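Long-range contact in putative bacterial transcription regulation protein (Staphylococcus aureus, PDB 3LUR), which is probably a transcription regulator whose effector-binding domain would recognise small molecules: residues Val99-Gly104 with Lys147-Ile152. Sequence-based numbering, arbitrary orientation.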
ATOM      1  N   VAL A  99       5.131 -11.157   0.223  1.00 10.85           N
ATOM      2  CA  VAL A  99       3.733 -10.809   0.058  1.00 10.14           C
ATOM      3  C   VAL A  99       2.851 -11.645   0.964  1.00 10.89           C
ATOM      4  O   VAL A  99       2.828 -12.880   0.856  1.00 11.19           O
ATOM      5  CB  VAL A  99       3.276 -10.964  -1.381  1.00 10.91           C
ATOM      6  CG1 VAL A  99       1.776 -10.500  -1.529  1.00 11.32           C
ATOM      7  CG2 VAL A  99       4.179 -10.181  -2.297  1.00  9.31           C
ATOM      8  N   PHE A 100       2.222 -10.974   1.923  1.00 10.78           N
ATOM      9  CA  PHE A 100       1.369 -11.616   2.921  1.00 11.26           C
ATOM     10  C   PHE A 100      -0.071 -11.363   2.543  1.00 11.68           C
ATOM     11  O   PHE A 100      -0.343 -10.529   1.688  1.00 12.96           O
ATOM     12  CB  PHE A 100       1.615 -11.024   4.306  1.00 11.43           C
ATOM     13  CG  PHE A 100       3.029 -11.115   4.757  1.00 10.47           C
ATOM     14  CD1 PHE A 100       3.946 -10.178   4.352  1.00 11.90           C
ATOM     15  CD2 PHE A 100       3.438 -12.129   5.616  1.00 11.33           C
ATOM     16  CE1 PHE A 100       5.281 -10.251   4.773  1.00 11.37           C
ATOM     17  CE2 PHE A 100       4.759 -12.217   6.032  1.00 11.54           C
ATOM     18  CZ  PHE A 100       5.675 -11.290   5.625  1.00 10.70           C
ATOM     19  N   GLU A 101      -0.981 -12.113   3.151  1.00 12.44           N
ATOM     20  CA  GLU A 101      -2.418 -11.920   2.954  1.00 12.70           C
ATOM     21  C   GLU A 101      -3.091 -11.622   4.287  1.00 12.81           C
ATOM     22  O   GLU A 101      -2.816 -12.284   5.312  1.00 12.58           O
ATOM     23  CB  GLU A 101      -3.069 -13.134   2.303  1.00 13.36           C
ATOM     24  CG  GLU A 101      -2.748 -13.271   0.819  1.00 15.95           C
ATOM     25  CD  GLU A 101      -3.523 -14.394   0.129  1.00 19.77           C
ATOM     26  OE1 GLU A 101      -4.091 -15.260   0.832  1.00 21.17           O
ATOM     27  OE2 GLU A 101      -3.588 -14.389  -1.125  1.00 21.70           O
ATOM     28  N   ALA A 102      -3.915 -10.589   4.284  1.00 12.11           N
ATOM     29  CA  ALA A 102      -4.772 -10.268   5.398  1.00 11.78           C
ATOM     30  C   ALA A 102      -6.150 -10.676   4.959  1.00 11.45           C
ATOM     31  O   ALA A 102      -6.591 -10.291   3.897  1.00 11.65           O
ATOM     32  CB  ALA A 102      -4.741  -8.785   5.691  1.00 11.57           C
ATOM     33  N   GLN A 103      -6.813 -11.492   5.745  1.00 10.91           N
ATOM     34  CA  GLN A 103      -8.163 -11.872   5.418  1.00 10.95           C
ATOM     35  C   GLN A 103      -9.126 -11.288   6.430  1.00 10.88           C
ATOM     36  O   GLN A 103      -9.057 -11.587   7.623  1.00 10.70           O
ATOM     37  CB  GLN A 103      -8.330 -13.394   5.322  1.00 11.28           C
ATOM     38  CG  GLN A 103      -9.701 -13.754   4.776  1.00 13.39           C
ATOM     39  CD  GLN A 103      -9.866 -15.200   4.418  1.00 17.30           C
ATOM     40  OE1 GLN A 103      -9.433 -16.072   5.152  1.00 20.22           O
ATOM     41  NE2 GLN A 103     -10.598 -15.472   3.311  1.00 19.80           N
ATOM     42  N   GLY A 104     -10.053 -10.485   5.941  1.00  9.96           N
ATOM     43  CA  GLY A 104     -11.013  -9.871   6.816  1.00 10.57           C
ATOM     44  C   GLY A 104     -11.430  -8.507   6.349  1.00 10.06           C
ATOM     45  O   GLY A 104     -10.952  -8.008   5.343  1.00  9.36           O
ATOM     46  N   LYS A 147     -14.131 -12.423   4.742  1.00  8.27           N
ATOM     47  CA  LYS A 147     -13.404 -13.280   3.805  0.50  8.43           C
ATOM     48  C   LYS A 147     -12.616 -12.479   2.770  1.00  8.68           C
ATOM     49  O   LYS A 147     -11.899 -13.057   1.956  1.00  8.75           O
ATOM     50  CB  LYS A 147     -14.363 -14.249   3.081  0.50  8.56           C
ATOM     51  CG  LYS A 147     -14.834 -15.467   3.904  0.50  9.21           C
ATOM     52  CD  LYS A 147     -15.951 -15.126   4.885  0.50 10.00           C
ATOM     53  CE  LYS A 147     -16.580 -16.402   5.491  0.50  9.49           C
ATOM     54  NZ  LYS A 147     -17.904 -16.118   6.175  0.50 10.44           N
ATOM     55  N   TYR A 148     -12.725 -11.151   2.796  1.00  8.23           N
ATOM     56  CA  TYR A 148     -12.003 -10.338   1.831  1.00  8.57           C
ATOM     57  C   TYR A 148     -10.496 -10.454   2.035  1.00  9.14           C
ATOM     58  O   TYR A 148      -9.998 -10.450   3.175  1.00  8.73           O
ATOM     59  CB  TYR A 148     -12.440  -8.854   1.894  1.00  8.20           C
ATOM     60  CG  TYR A 148     -11.692  -7.979   0.923  1.00  8.93           C
ATOM     61  CD1 TYR A 148     -12.095  -7.883  -0.416  1.00  8.27           C
ATOM     62  CD2 TYR A 148     -10.545  -7.306   1.309  1.00  8.49           C
ATOM     63  CE1 TYR A 148     -11.389  -7.103  -1.323  1.00  9.39           C
ATOM     64  CE2 TYR A 148      -9.839  -6.518   0.413  1.00  9.52           C
ATOM     65  CZ  TYR A 148     -10.252  -6.430  -0.911  1.00  7.85           C
ATOM     66  OH  TYR A 148      -9.516  -5.646  -1.778  1.00  9.50           O
ATOM     67  N   ILE A 149      -9.771 -10.574   0.932  1.00  9.50           N
ATOM     68  CA  ILE A 149      -8.307 -10.695   0.994  1.00  9.80           C
ATOM     69  C   ILE A 149      -7.589  -9.468   0.489  1.00 10.37           C
ATOM     70  O   ILE A 149      -7.807  -9.026  -0.641  1.00  9.15           O
ATOM     71  CB  ILE A 149      -7.809 -11.924   0.202  1.00 10.39           C
ATOM     72  CG1 ILE A 149      -8.289 -13.198   0.897  1.00 12.30           C
ATOM     73  CG2 ILE A 149      -6.233 -11.924   0.133  1.00 11.11           C
ATOM     74  CD1 ILE A 149      -8.132 -14.456   0.045  1.00 14.87           C
ATOM     75  N   THR A 150      -6.720  -8.922   1.348  1.00 10.82           N
ATOM     76  CA  THR A 150      -5.867  -7.794   1.033  1.00 10.83           C
ATOM     77  C   THR A 150      -4.436  -8.339   1.015  1.00 11.54           C
ATOM     78  O   THR A 150      -4.057  -9.102   1.910  1.00 11.98           O
ATOM     79  CB  THR A 150      -5.928  -6.689   2.150  1.00 10.64           C
ATOM     80  OG1 THR A 150      -7.257  -6.193   2.265  1.00 11.24           O
ATOM     81  CG2 THR A 150      -4.988  -5.527   1.836  1.00 10.54           C
ATOM     82  N   GLU A 151      -3.653  -7.963   0.021  1.00 11.19           N
ATOM     83  CA  GLU A 151      -2.249  -8.344   0.007  1.00 12.01           C
ATOM     84  C   GLU A 151      -1.417  -7.285   0.647  1.00 11.86           C
ATOM     85  O   GLU A 151      -1.650  -6.093   0.458  1.00 12.16           O
ATOM     86  CB  GLU A 151      -1.750  -8.600  -1.406  1.00 12.30           C
ATOM     87  CG  GLU A 151      -2.353  -9.802  -2.051  1.00 13.71           C
ATOM     88  CD  GLU A 151      -1.783 -10.083  -3.433  1.00 15.45           C
ATOM     89  OE1 GLU A 151      -1.147  -9.191  -4.032  1.00 11.51           O
ATOM     90  OE2 GLU A 151      -2.046 -11.193  -3.945  1.00 17.18           O
ATOM     91  N   ILE A 152      -0.405  -7.712   1.383  1.00 11.77           N
ATOM     92  CA  ILE A 152       0.526  -6.784   2.012  1.00 11.55           C
ATOM     93  C   ILE A 152       1.914  -7.107   1.424  1.00 11.50           C
ATOM     94  O   ILE A 152       2.426  -8.227   1.574  1.00 11.99           O
ATOM     95  CB  ILE A 152       0.531  -6.911   3.550  1.00 11.67           C
ATOM     96  CG1 ILE A 152      -0.754  -6.313   4.131  1.00 12.36           C
ATOM     97  CG2 ILE A 152       1.772  -6.185   4.161  1.00 10.67           C
ATOM     98  CD1 ILE A 152      -0.978  -6.595   5.632  1.00 13.96           C
TER
HETATM   99  O   HOH W   1      -8.458  -7.909   4.239  1.00  8.54           O
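On the face shared by E101, Q103, I149 and E151, the extended side chain of E101 slants across I149, whose CG2 methyl lies 3.7 Å from E101 CD. I149 CG2 stands anti to the backbone N, which turns the methyl toward this carboxylate, while CG1 runs beside the amide of Q103. Q103 itself extends off this face of the sheet and leans across toward the neighbouring chain, with CG anti to its own backbone N (chi1 -172°), and reaches K147, two residues before I149: NE2 donates to K147 O at 3.1 Å. The bond is straight at hydrogen (166°) and the acceptor lies near the amide plane, yet the donor is tilted from the carbonyl plane. Carboxylate oxygens E101 OE2 and E151 OE2 come within 4.5 Å, a proximity that may raise their proton affinity; E151 OE1 is held by W153. V99 CG1 packs against E151 CB at 4.0 Å. These residues join strands 88-103 and 149-156, antiparallel neighbours in the six-stranded barrel of this effector-binding domain, of the SHS2 clan. F100 and A102 form hydrogen-bonded pairs with I152 and T150. Their side chains share the other face, where helix 108-124 packs; CB of F100 and CB of I152 are 4.3 Å apart. Beyond the last pair, G104 N donates to Y148 O (2.8 Å), and a water bridges A102 O, G104 O and T150 OG1.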